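Local coordinates for PF04016 domain protein (Desulfitobacterium hafniense, PDB 3L5O) that is of unknown function but combines enolase-like and Rossmann-like folds and may take part in heavy-metal chelation, at residues G115-S119 / Q264-I268. Residues are numbered along the deposited sequence; the frame is centred on the assembly and turned at random.
Sequences GVIFS and QKVTI. With EDO (1,2-ethanediol), chain G.
Val116 and Ile268 meet methyl to methyl, their side chains crossing at about a right angle. CG2 of Val116 presses on CG2 of Ile268 at 3.5 Å, tighter than usual for two carbons, and also reaches Ile268 CD1 at 3.8 Å. With CG1 of the valine anti to the backbone N (chi1 174°), CG2 falls anti to the carbonyl carbon and faces Ile268, while CG1 lies 4.3 Å from Val266 CB. Two residues on, the chain offers Phe118 through its CB, which sits 4.0 Å from Val266 CG1; the ring itself turns off the strand and makes a cation-pi contact with Arg112. Gln264 stretches out to Phe118 CB and the backbone of Ser119, its flat amide end standing 81° to the phenyl plane and lying at the ring's edge. Cut back to an alanine, this glutamine would probably leave a gap beside Phe118 CB and the Ser119 backbone without its polar neighbour. NZ of Lys265, which takes no part in the packing, donates a hydrogen bond to O1 of an ethanediol probably left from crystallisation. The segments run roughly antiparallel and meet mainly through side chains: a loop, leaving helix 108-113 through the Schellman motif at Gly115, lies over the antiparallel edge strand 263-269 of the mixed, Rossmann-like sheet.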
loop_
_atom_site.group_PDB
_atom_site.type_symbol
_atom_site.label_atom_id
_atom_site.label_comp_id
_atom_site.label_asym_id
_atom_site.label_seq_id
_atom_site.Cartn_x
_atom_site.Cartn_y
_atom_site.Cartn_z
ATOM N N GLY A 115 5.553 -10.618 -13.375
ATOM C CA GLY A 115 6.016 -11.761 -12.590
ATOM C C GLY A 115 5.306 -12.030 -11.271
ATOM O O GLY A 115 5.881 -12.650 -10.371
ATOM N N VAL A 116 4.063 -11.569 -11.148
ATOM C CA VAL A 116 3.233 -11.859 -9.984
ATOM C C VAL A 116 2.418 -13.118 -10.262
ATOM O O VAL A 116 1.797 -13.236 -11.327
ATOM C CB VAL A 116 2.273 -10.692 -9.674
ATOM C CG1 VAL A 116 1.299 -11.059 -8.555
ATOM C CG2 VAL A 116 3.055 -9.431 -9.315
ATOM N N ILE A 117 2.416 -14.049 -9.307
ATOM C CA ILE A 117 1.706 -15.324 -9.471
ATOM C C ILE A 117 0.490 -15.417 -8.536
ATOM O O ILE A 117 0.566 -15.066 -7.351
ATOM C CB ILE A 117 2.666 -16.530 -9.267
ATOM C CG1 ILE A 117 3.896 -16.423 -10.186
ATOM C CG2 ILE A 117 1.935 -17.844 -9.529
ATOM C CD1 ILE A 117 3.583 -16.431 -11.689
ATOM N N PHE A 118 -0.628 -15.883 -9.095
ATOM C CA PHE A 118 -1.893 -16.016 -8.364
ATOM C C PHE A 118 -2.921 -16.835 -9.172
ATOM O O PHE A 118 -2.764 -17.029 -10.377
ATOM C CB PHE A 118 -2.474 -14.632 -8.006
ATOM C CG PHE A 118 -2.888 -13.814 -9.203
ATOM C CD1 PHE A 118 -1.934 -13.150 -9.972
ATOM C CD2 PHE A 118 -4.232 -13.720 -9.567
ATOM C CE1 PHE A 118 -2.310 -12.408 -11.084
ATOM C CE2 PHE A 118 -4.615 -12.981 -10.677
ATOM C CZ PHE A 118 -3.654 -12.322 -11.435
ATOM N N SER A 119 -3.965 -17.302 -8.487
ATOM C CA SER A 119 -5.030 -18.115 -9.088
ATOM C C SER A 119 -6.257 -17.283 -9.491
ATOM O O SER A 119 -6.535 -16.229 -8.905
ATOM C CB SER A 119 -5.465 -19.215 -8.110
ATOM O OG SER A 119 -6.712 -19.774 -8.488
ATOM N N GLN A 264 -7.733 -11.593 -3.279
ATOM C CA GLN A 264 -6.714 -12.518 -2.807
ATOM C C GLN A 264 -5.451 -11.732 -2.451
ATOM O O GLN A 264 -5.074 -10.827 -3.176
ATOM C CB GLN A 264 -6.425 -13.487 -3.956
ATOM C CG GLN A 264 -5.238 -14.435 -3.814
ATOM C CD GLN A 264 -5.123 -15.380 -5.016
ATOM O OE1 GLN A 264 -5.762 -15.159 -6.053
ATOM N NE2 GLN A 264 -4.312 -16.430 -4.877
ATOM N N LYS A 265 -4.800 -12.077 -1.348
ATOM C CA LYS A 265 -3.509 -11.498 -1.009
ATOM C C LYS A 265 -2.438 -12.043 -1.958
ATOM O O LYS A 265 -2.482 -13.214 -2.337
ATOM C CB LYS A 265 -3.118 -11.830 0.438
ATOM C CG LYS A 265 -4.066 -11.250 1.505
ATOM C CD LYS A 265 -3.644 -11.630 2.910
ATOM C CE LYS A 265 -4.362 -10.786 3.955
ATOM N NZ LYS A 265 -4.074 -11.194 5.357
ATOM N N VAL A 266 -1.478 -11.196 -2.320
ATOM C CA VAL A 266 -0.361 -11.586 -3.170
ATOM C C VAL A 266 0.946 -10.900 -2.722
ATOM O O VAL A 266 0.964 -9.721 -2.376
ATOM C CB VAL A 266 -0.633 -11.247 -4.665
ATOM C CG1 VAL A 266 -1.954 -11.825 -5.142
ATOM C CG2 VAL A 266 -0.656 -9.778 -4.879
ATOM N N THR A 267 2.042 -11.636 -2.784
ATOM C CA THR A 267 3.342 -11.147 -2.339
ATOM C C THR A 267 4.386 -11.342 -3.444
ATOM O O THR A 267 4.480 -12.431 -4.010
ATOM C CB THR A 267 3.755 -11.915 -1.062
ATOM O OG1 THR A 267 2.902 -11.543 0.031
ATOM C CG2 THR A 267 5.162 -11.530 -0.606
ATOM N N ILE A 268 5.138 -10.299 -3.791
ATOM C CA ILE A 268 6.324 -10.486 -4.625
ATOM C C ILE A 268 7.584 -10.103 -3.868
ATOM O O ILE A 268 7.592 -9.143 -3.101
ATOM C CB ILE A 268 6.233 -9.761 -5.999
ATOM C CG1 ILE A 268 5.666 -8.347 -5.876
ATOM C CG2 ILE A 268 5.361 -10.561 -6.939
ATOM C CD1 ILE A 268 5.603 -7.617 -7.215
HETATM C C1 EDO G . -1.148 -8.726 6.102
HETATM O O1 EDO G . -1.555 -9.980 5.595
HETATM C C2 EDO G . -2.325 -7.779 6.140
HETATM O O2 EDO G . -2.744 -7.617 7.482
#